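Local atomic coordinates of glutamine amidotransferase type-2 domain-containing protein (Pseudomonas aeruginosa PAO1, PDB entry 1TE5), a protein that is a predicted class-II glutamine amidotransferase of the Ntn-hydrolase type, probably releasing ammonia from glutamine for transfer to an acceptor that remains unknown. Residues 37-42 against 102-107; 71-76 against 173-178; 180-185 against 244-249. All coordinates share one frame; numbering follows the deposited sequence.

Contact 1 of 3, residues 37-42 against 102-107; sequences GIAFYE and YWTFAH
Y41 reaches from strand 37-42 to strand 102-107 with the far end of its phenol, and T104 comes the other way, the two side chains sliding past each other in opposite directions. Y41 OH lies 2.7 Å from T104 OG1, a hydrogen bond in which either hydroxyl could be the donor. Y41 OH is also 3.1 Å from Y102 O, a second possible acceptor for its proton, so the division of donors remains unsettled. Y102 O sits at the edge of the phenol ring, near its plane, whereas T104 OG1 approaches obliquely. With CG anti to its own carbonyl carbon (chi1 -61°), the ring of Y41 leans over to bring its OH to strand 102-107, though the first bond of the side chain does not point there. T104 splits its two branches between different neighbours: OG1 takes the hydroxyl of Y41, and T104 CG2 packs against A39 CB at 3.9 Å. Here two antiparallel sheets lie face to face, as in the sandwich of the Ntn-hydrolase fold; the strand axes are 8.8 Å apart and run at 152°, so side chains and not backbone bonds join them. Y102 starts toward strand 37-42, but its ring leads away; Y102 CB stays 4.5 Å from Y41 CE2. The Y102 side chain packs on V46, I95 and E97, and also on V124 of the second subunit, which puts this end of the contact beside the dimer interface. W103, facing the other way, meets W179 edge-to-face. A39 and Y41 are in turn tied by backbone hydrogen bonds to I75 and T73 on the adjoining strand.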
loop_
_atom_site.group_PDB
_atom_site.type_symbol
_atom_site.label_atom_id
_atom_site.label_comp_id
_atom_site.label_asym_id
_atom_site.label_seq_id
_atom_site.Cartn_x
_atom_site.Cartn_y
_atom_site.Cartn_z
ATOM N N GLY A 37 7.913 4.964 7.776
ATOM C CA GLY A 37 7.258 4.003 6.917
ATOM C C GLY A 37 7.488 2.599 7.423
ATOM O O GLY A 37 8.593 2.248 7.839
ATOM N N ILE A 38 6.432 1.796 7.414
ATOM C CA ILE A 38 6.511 0.421 7.876
ATOM C C ILE A 38 5.682 -0.469 6.965
ATOM O O ILE A 38 4.464 -0.316 6.871
ATOM C CB ILE A 38 5.971 0.284 9.314
ATOM C CG1 ILE A 38 6.795 1.151 10.268
ATOM C CG2 ILE A 38 6.006 -1.172 9.754
ATOM C CD1 ILE A 38 6.156 1.351 11.616
ATOM N N ALA A 39 6.361 -1.371 6.265
ATOM C CA ALA A 39 5.708 -2.313 5.376
ATOM C C ALA A 39 5.974 -3.695 5.931
ATOM O O ALA A 39 7.025 -3.941 6.506
ATOM C CB ALA A 39 6.266 -2.190 3.978
ATOM N N PHE A 40 4.979 -4.565 5.857
ATOM C CA PHE A 40 5.136 -5.929 6.329
ATOM C C PHE A 40 4.241 -6.869 5.536
ATOM O O PHE A 40 3.310 -6.426 4.865
ATOM C CB PHE A 40 4.898 -6.042 7.842
ATOM C CG PHE A 40 3.533 -5.622 8.285
ATOM C CD1 PHE A 40 2.525 -6.571 8.475
ATOM C CD2 PHE A 40 3.260 -4.282 8.552
ATOM C CE1 PHE A 40 1.253 -6.193 8.930
ATOM C CE2 PHE A 40 1.999 -3.887 9.004
ATOM C CZ PHE A 40 0.991 -4.847 9.195
ATOM N N TYR A 41 4.537 -8.162 5.590
ATOM C CA TYR A 41 3.775 -9.136 4.829
ATOM C C TYR A 41 2.835 -10.035 5.600
ATOM O O TYR A 41 3.087 -10.395 6.736
ATOM C CB TYR A 41 4.730 -9.990 4.006
ATOM C CG TYR A 41 5.531 -9.182 3.026
ATOM C CD1 TYR A 41 6.622 -8.423 3.448
ATOM C CD2 TYR A 41 5.200 -9.173 1.678
ATOM C CE1 TYR A 41 7.363 -7.671 2.550
ATOM C CE2 TYR A 41 5.932 -8.427 0.770
ATOM C CZ TYR A 41 7.010 -7.680 1.210
ATOM O OH TYR A 41 7.728 -6.944 0.305
ATOM N N GLU A 42 1.760 -10.426 4.930
ATOM C CA GLU A 42 0.741 -11.313 5.465
ATOM C C GLU A 42 0.464 -12.335 4.367
ATOM O O GLU A 42 -0.547 -12.314 3.658
ATOM C CB GLU A 42 -0.532 -10.509 5.707
ATOM C CG GLU A 42 -1.320 -10.899 6.935
ATOM C CD GLU A 42 -2.267 -9.792 7.381
ATOM O OE1 GLU A 42 -1.793 -8.824 8.019
ATOM O OE2 GLU A 42 -3.480 -9.892 7.094
ATOM N N TYR A 102 5.265 -8.791 -4.423
ATOM C CA TYR A 102 5.380 -7.362 -4.126
ATOM C C TYR A 102 6.774 -7.117 -3.573
ATOM O O TYR A 102 7.197 -7.784 -2.641
ATOM C CB TYR A 102 4.318 -6.905 -3.114
ATOM C CG TYR A 102 2.909 -6.807 -3.672
ATOM C CD1 TYR A 102 1.874 -7.580 -3.141
ATOM C CD2 TYR A 102 2.603 -5.946 -4.739
ATOM C CE1 TYR A 102 0.586 -7.510 -3.654
ATOM C CE2 TYR A 102 1.309 -5.877 -5.260
ATOM C CZ TYR A 102 0.315 -6.658 -4.711
ATOM O OH TYR A 102 -0.957 -6.620 -5.234
ATOM N N TRP A 103 7.519 -6.222 -4.197
ATOM C CA TRP A 103 8.857 -5.924 -3.715
ATOM C C TRP A 103 8.808 -4.694 -2.833
ATOM O O TRP A 103 8.123 -3.726 -3.165
ATOM C CB TRP A 103 9.823 -5.689 -4.879
ATOM C CG TRP A 103 10.361 -6.945 -5.471
ATOM C CD1 TRP A 103 9.641 -8.026 -5.901
ATOM C CD2 TRP A 103 11.737 -7.254 -5.726
ATOM N NE1 TRP A 103 10.486 -8.986 -6.410
ATOM C CE2 TRP A 103 11.776 -8.538 -6.313
ATOM C CE3 TRP A 103 12.941 -6.568 -5.521
ATOM C CZ2 TRP A 103 12.970 -9.147 -6.701
ATOM C CZ3 TRP A 103 14.130 -7.176 -5.909
ATOM C CH2 TRP A 103 14.131 -8.454 -6.490
ATOM N N THR A 104 9.573 -4.708 -1.748
ATOM C CA THR A 104 9.617 -3.586 -0.810
ATOM C C THR A 104 11.060 -3.075 -0.726
ATOM O O THR A 104 12.001 -3.866 -0.668
ATOM C CB THR A 104 9.078 -4.011 0.586
ATOM O OG1 THR A 104 7.673 -4.300 0.500
ATOM C CG2 THR A 104 9.268 -2.897 1.595
ATOM N N PHE A 105 11.237 -1.758 -0.745
ATOM C CA PHE A 105 12.562 -1.152 -0.717
ATOM C C PHE A 105 12.683 0.031 0.253
ATOM O O PHE A 105 11.820 0.908 0.306
ATOM C CB PHE A 105 12.891 -0.701 -2.141
ATOM C CG PHE A 105 14.227 -0.022 -2.303
ATOM C CD1 PHE A 105 15.359 -0.750 -2.635
ATOM C CD2 PHE A 105 14.332 1.364 -2.222
ATOM C CE1 PHE A 105 16.572 -0.107 -2.892
ATOM C CE2 PHE A 105 15.544 2.013 -2.475
ATOM C CZ PHE A 105 16.662 1.273 -2.811
ATOM N N ALA A 106 13.760 0.045 1.026
ATOM C CA ALA A 106 14.018 1.129 1.957
ATOM C C ALA A 106 15.495 1.481 1.833
ATOM O O ALA A 106 16.355 0.600 1.881
ATOM C CB ALA A 106 13.678 0.708 3.372
ATOM N N HIS A 107 15.779 2.767 1.646
ATOM C CA HIS A 107 17.148 3.240 1.486
ATOM C C HIS A 107 17.505 4.400 2.423
ATOM O O HIS A 107 16.739 5.353 2.589
ATOM C CB HIS A 107 17.318 3.663 0.031
ATOM C CG HIS A 107 18.509 4.551 -0.190
ATOM N ND1 HIS A 107 18.464 5.692 -0.962
ATOM C CD2 HIS A 107 19.780 4.461 0.270
ATOM C CE1 HIS A 107 19.656 6.261 -0.974
ATOM N NE2 HIS A 107 20.472 5.535 -0.232
#

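Contact 2 of 3, residues 71-76 against 173-178; sequences SETVIG and LISDGD
T73 OG1 faces the carbonyl of G177 and water 1, over a turn at the end of a strand of the facing sheet in which an ST turn and an Asx turn overlap. T73 OG1 is 3.3 Å from G177 O, a hydrogen bond that remains uncertain, since the hydroxyl has a competing acceptor close by. Water 1 lies 3.0 Å from T73 OG1 and donates to D178 O at 2.9 Å, carrying the link one residue further along the turn. Placing T73 CG2 anti to the backbone N (chi1 -49° for OG1) lays the methyl close against the S175 side chain, 3.2 Å from S175 OG. S175 OG has polar partners of its own: G177 N donates to it at 3.0 Å, closing the ST turn, and it also bonds to W179 O. In the Asx turn D178 N donates to D176 OD1 at 2.7 Å, from the anti side and 34° out of the carboxylate plane. G177 has a positive phi, at which a CB would press on the carbonyl O of D176; its own O faces T73 OG1. D178 OD2 forms a salt bridge with R101. Further along, the contact becomes apolar: the extended I75 side chain sets I75 CD1 over the backbone of 173-175, 4.0 Å from L173 CB and 3.7 Å from S175 CB. T104, A106 and L180 also touch I75. Strands 73-76 and 173-175 cross at 142°, and their side chains form part of the interface between the two stacked antiparallel sheets, the layering characteristic of Ntn-hydrolases and class-II glutamine amidotransferases.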
loop_
_atom_site.group_PDB
_atom_site.type_symbol
_atom_site.label_atom_id
_atom_site.label_comp_id
_atom_site.label_asym_id
_atom_site.label_seq_id
_atom_site.Cartn_x
_atom_site.Cartn_y
_atom_site.Cartn_z
ATOM N N SER A 71 3.949 -10.690 11.356
ATOM C CA SER A 71 4.514 -11.138 10.085
ATOM C C SER A 71 5.913 -11.740 10.173
ATOM O O SER A 71 6.517 -11.808 11.247
ATOM C CB SER A 71 4.523 -9.996 9.074
ATOM O OG SER A 71 5.142 -8.846 9.606
ATOM N N GLU A 72 6.382 -12.249 9.036
ATOM C CA GLU A 72 7.708 -12.851 8.934
ATOM C C GLU A 72 8.692 -11.890 8.299
ATOM O O GLU A 72 9.896 -12.055 8.451
ATOM C CB GLU A 72 7.658 -14.128 8.098
ATOM C CG GLU A 72 6.738 -15.196 8.652
ATOM C CD GLU A 72 6.858 -16.521 7.914
ATOM O OE1 GLU A 72 6.939 -17.562 8.585
ATOM O OE2 GLU A 72 6.870 -16.529 6.668
ATOM N N THR A 73 8.178 -10.874 7.608
ATOM C CA THR A 73 9.021 -9.895 6.925
ATOM C C THR A 73 8.538 -8.458 7.132
ATOM O O THR A 73 7.427 -8.089 6.733
ATOM C CB THR A 73 9.090 -10.176 5.401
ATOM O OG1 THR A 73 9.388 -11.562 5.186
ATOM C CG2 THR A 73 10.165 -9.322 4.739
ATOM N N VAL A 74 9.407 -7.643 7.714
ATOM C CA VAL A 74 9.100 -6.250 7.987
ATOM C C VAL A 74 10.226 -5.358 7.505
ATOM O O VAL A 74 11.387 -5.637 7.764
ATOM C CB VAL A 74 8.927 -6.023 9.500
ATOM C CG1 VAL A 74 8.710 -4.537 9.795
ATOM C CG2 VAL A 74 7.776 -6.860 10.028
ATOM N N ILE A 75 9.878 -4.330 6.743
ATOM C CA ILE A 75 10.845 -3.362 6.247
ATOM C C ILE A 75 10.288 -1.986 6.592
ATOM O O ILE A 75 9.136 -1.681 6.283
ATOM C CB ILE A 75 11.067 -3.444 4.704
ATOM C CG1 ILE A 75 11.953 -4.634 4.345
ATOM C CG2 ILE A 75 11.739 -2.177 4.193
ATOM C CD1 ILE A 75 12.396 -4.631 2.906
ATOM N N GLY A 76 11.116 -1.152 7.206
ATOM C CA GLY A 76 10.672 0.176 7.573
ATOM C C GLY A 76 11.795 1.190 7.566
ATOM O O GLY A 76 12.983 0.829 7.543
ATOM N N LEU A 173 17.388 -2.045 2.208
ATOM C CA LEU A 173 16.677 -3.253 2.596
ATOM C C LEU A 173 15.713 -3.533 1.447
ATOM O O LEU A 173 14.986 -2.638 1.000
ATOM C CB LEU A 173 15.883 -3.046 3.889
ATOM C CG LEU A 173 16.600 -2.559 5.147
ATOM C CD1 LEU A 173 15.580 -2.430 6.259
ATOM C CD2 LEU A 173 17.729 -3.509 5.532
ATOM N N ILE A 174 15.747 -4.759 0.935
ATOM C CA ILE A 174 14.874 -5.156 -0.167
ATOM C C ILE A 174 14.260 -6.513 0.160
ATOM O O ILE A 174 14.901 -7.355 0.781
ATOM C CB ILE A 174 15.659 -5.230 -1.488
ATOM C CG1 ILE A 174 16.376 -3.899 -1.729
ATOM C CG2 ILE A 174 14.712 -5.537 -2.634
ATOM C CD1 ILE A 174 17.422 -3.947 -2.799
ATOM N N SER A 175 13.032 -6.733 -0.291
ATOM C CA SER A 175 12.389 -7.981 -0.001
ATOM C C SER A 175 11.285 -8.245 -0.991
ATOM O O SER A 175 10.764 -7.304 -1.593
ATOM C CB SER A 175 11.807 -7.944 1.412
ATOM O OG SER A 175 11.037 -9.092 1.714
ATOM N N ASP A 176 11.047 -9.508 -1.282
ATOM C CA ASP A 176 9.915 -9.854 -2.131
ATOM C C ASP A 176 8.839 -10.564 -1.281
ATOM O O ASP A 176 7.901 -11.172 -1.810
ATOM C CB ASP A 176 10.414 -10.818 -3.217
ATOM C CG ASP A 176 10.589 -12.274 -2.788
ATOM O OD1 ASP A 176 10.776 -12.547 -1.583
ATOM O OD2 ASP A 176 10.553 -13.156 -3.676
ATOM N N GLY A 177 9.014 -10.496 0.038
ATOM C CA GLY A 177 8.083 -11.117 0.958
ATOM C C GLY A 177 8.610 -12.424 1.511
ATOM O O GLY A 177 8.082 -12.934 2.498
ATOM N N ASP A 178 9.583 -13.012 0.815
ATOM C CA ASP A 178 10.207 -14.268 1.238
ATOM C C ASP A 178 11.487 -13.917 1.992
ATOM O O ASP A 178 11.575 -14.037 3.214
ATOM C CB ASP A 178 10.598 -15.148 0.024
ATOM C CG ASP A 178 9.412 -15.833 -0.641
ATOM O OD1 ASP A 178 9.525 -16.146 -1.852
ATOM O OD2 ASP A 178 8.397 -16.086 0.037
HETATM O O HOH W 1 12.208 -12.552 5.642
#

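Contact 3 of 3, residues 180-185 against 244-249; sequences LFTFCS and VLWWGG
The indole of W246 carries V244 CG1 on one face, 3.2 Å above the ring plane and offset toward the rim, while L180 O and water 2 lie at its edge, in plane. T182 CG2 also comes to this edge, 3.8 Å from W246 CD1, the two side chains crossing obliquely. Strands 180-183 and 244-247 are antiparallel neighbours in a six-stranded sheet, one layer of the Ntn-type sandwich. L180 with W246 and T182 with V244 are hydrogen-bonded pairs, and F181 with L245 is the non-hydrogen-bonded pair between them. L180, T182, V244 and W246 share one face, packed where L180, T182 and W246 meet I224 of the other sheet. F181 and L245 occupy the reverse face and cross at about a right angle, with L245 CD1 at the edge of the phenyl ring and 3.9 Å from F181 CB. Among the backbone bonds, T182 N donates to V244 O at 2.9 Å. T182 OG1 stands between its backbone N and carbonyl carbon (chi1 74°), from where it reaches water 2 at 2.8 Å; the same water accepts from W246 NE1 at 2.7 Å.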
loop_
_atom_site.group_PDB
_atom_site.type_symbol
_atom_site.label_atom_id
_atom_site.label_comp_id
_atom_site.label_asym_id
_atom_site.label_seq_id
_atom_site.Cartn_x
_atom_site.Cartn_y
_atom_site.Cartn_z
ATOM N N LEU A 180 14.890 -11.306 2.711
ATOM C CA LEU A 180 15.108 -9.910 3.012
ATOM C C LEU A 180 16.561 -9.626 2.725
ATOM O O LEU A 180 17.438 -10.072 3.454
ATOM C CB LEU A 180 14.778 -9.639 4.485
ATOM C CG LEU A 180 15.001 -8.256 5.099
ATOM C CD1 LEU A 180 14.678 -7.161 4.120
ATOM C CD2 LEU A 180 14.127 -8.138 6.325
ATOM N N PHE A 181 16.812 -8.947 1.615
ATOM C CA PHE A 181 18.156 -8.585 1.207
ATOM C C PHE A 181 18.607 -7.342 1.967
ATOM O O PHE A 181 17.889 -6.351 2.054
ATOM C CB PHE A 181 18.191 -8.331 -0.297
ATOM C CG PHE A 181 19.543 -7.949 -0.825
ATOM C CD1 PHE A 181 19.774 -6.668 -1.314
ATOM C CD2 PHE A 181 20.576 -8.874 -0.863
ATOM C CE1 PHE A 181 21.008 -6.315 -1.834
ATOM C CE2 PHE A 181 21.821 -8.527 -1.384
ATOM C CZ PHE A 181 22.034 -7.245 -1.870
ATOM N N THR A 182 19.823 -7.378 2.530
ATOM C CA THR A 182 20.376 -6.180 3.197
ATOM C C THR A 182 21.700 -5.834 2.516
ATOM O O THR A 182 22.411 -6.686 1.972
ATOM C CB THR A 182 20.684 -6.313 4.716
ATOM O OG1 THR A 182 21.861 -7.100 4.924
ATOM C CG2 THR A 182 19.547 -6.947 5.410
ATOM N N PHE A 183 22.004 -4.566 2.527
ATOM C CA PHE A 183 23.234 -4.024 1.952
ATOM C C PHE A 183 23.705 -2.869 2.820
ATOM O O PHE A 183 22.946 -1.939 3.093
ATOM C CB PHE A 183 23.040 -3.541 0.511
ATOM C CG PHE A 183 24.328 -3.133 -0.169
ATOM C CD1 PHE A 183 25.135 -4.085 -0.780
ATOM C CD2 PHE A 183 24.745 -1.803 -0.177
ATOM C CE1 PHE A 183 26.332 -3.720 -1.381
ATOM C CE2 PHE A 183 25.937 -1.432 -0.777
ATOM C CZ PHE A 183 26.732 -2.391 -1.378
ATOM N N CYS A 184 24.961 -2.927 3.243
ATOM C CA CYS A 184 25.534 -1.890 4.084
ATOM C C CYS A 184 26.609 -1.093 3.363
ATOM O O CYS A 184 27.456 -1.653 2.669
ATOM C CB CYS A 184 26.116 -2.522 5.340
ATOM S SG CYS A 184 27.137 -1.421 6.308
ATOM N N SER A 185 26.551 0.223 3.515
ATOM C CA SER A 185 27.520 1.122 2.895
ATOM C C SER A 185 28.147 1.970 3.998
ATOM O O SER A 185 29.366 2.169 4.042
ATOM C CB SER A 185 26.821 2.033 1.883
ATOM O OG SER A 185 27.409 1.928 0.599
ATOM N N VAL A 244 23.765 -9.284 3.079
ATOM C CA VAL A 244 23.319 -10.519 3.703
ATOM C C VAL A 244 21.935 -10.828 3.160
ATOM O O VAL A 244 21.149 -9.920 2.901
ATOM C CB VAL A 244 23.238 -10.405 5.252
ATOM C CG1 VAL A 244 22.756 -11.708 5.843
ATOM C CG2 VAL A 244 24.595 -10.062 5.848
ATOM N N LEU A 245 21.677 -12.098 2.883
ATOM C CA LEU A 245 20.367 -12.491 2.404
ATOM C C LEU A 245 19.759 -13.308 3.517
ATOM O O LEU A 245 20.339 -14.309 3.964
ATOM C CB LEU A 245 20.445 -13.314 1.116
ATOM C CG LEU A 245 19.085 -13.544 0.443
ATOM C CD1 LEU A 245 18.416 -12.211 0.135
ATOM C CD2 LEU A 245 19.262 -14.351 -0.827
ATOM N N TRP A 246 18.622 -12.825 4.002
ATOM C CA TRP A 246 17.888 -13.463 5.072
ATOM C C TRP A 246 16.665 -14.142 4.508
ATOM O O TRP A 246 16.212 -13.823 3.411
ATOM C CB TRP A 246 17.437 -12.419 6.094
ATOM C CG TRP A 246 18.555 -11.727 6.752
ATOM C CD1 TRP A 246 19.134 -10.551 6.370
ATOM C CD2 TRP A 246 19.266 -12.174 7.903
ATOM N NE1 TRP A 246 20.167 -10.240 7.216
ATOM C CE2 TRP A 246 20.269 -11.220 8.171
ATOM C CE3 TRP A 246 19.155 -13.293 8.741
ATOM C CZ2 TRP A 246 21.164 -11.348 9.249
ATOM C CZ3 TRP A 246 20.043 -13.422 9.814
ATOM C CH2 TRP A 246 21.034 -12.451 10.056
ATOM N N TRP A 247 16.153 -15.095 5.269
ATOM C CA TRP A 247 14.958 -15.839 4.918
ATOM C C TRP A 247 14.738 -16.750 6.109
ATOM O O TRP A 247 15.626 -17.533 6.467
ATOM C CB TRP A 247 15.161 -16.649 3.629
ATOM C CG TRP A 247 13.879 -17.159 3.030
ATOM C CD1 TRP A 247 12.641 -17.143 3.607
ATOM C CD2 TRP A 247 13.705 -17.741 1.733
ATOM N NE1 TRP A 247 11.707 -17.673 2.752
ATOM C CE2 TRP A 247 12.335 -18.052 1.596
ATOM C CE3 TRP A 247 14.575 -18.032 0.676
ATOM C CZ2 TRP A 247 11.812 -18.635 0.438
ATOM C CZ3 TRP A 247 14.054 -18.607 -0.474
ATOM C CH2 TRP A 247 12.686 -18.906 -0.582
ATOM N N GLY A 248 13.569 -16.634 6.732
ATOM C CA GLY A 248 13.265 -17.440 7.898
ATOM C C GLY A 248 14.151 -17.113 9.096
ATOM O O GLY A 248 14.327 -17.942 9.990
ATOM N N GLY A 249 14.677 -15.892 9.131
ATOM C CA GLY A 249 15.540 -15.473 10.221
ATOM C C GLY A 249 16.939 -16.046 10.122
ATOM O O GLY A 249 17.789 -15.770 10.963
HETATM O O HOH W 2 21.859 -8.165 7.496
#

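Overall arrangement
Contacts 1 and 2 join the same two sheets: strands 35-42 and 73-80 are neighbours in one, strands 101-108 and 171-175 in the other, where A106 O and L173 N probably bond. Contact 3 lies within the second sheet; there backbone hydrogen bonds join the strands in addition to side-chain packing, whereas contacts 1 and 2 rely on side chains, hydroxyls and a water. It meets contact 2 through strands 171-175 and 180-183, probably by I174 O to F181 N. All three are largely buried, although the turn of contact 2 is partly exposed and contact 1 reaches the second subunit. A hydroxyl pair bridges the sheets in contact 1; in contact 2 a threonine hydroxyl does so through a water and perhaps directly.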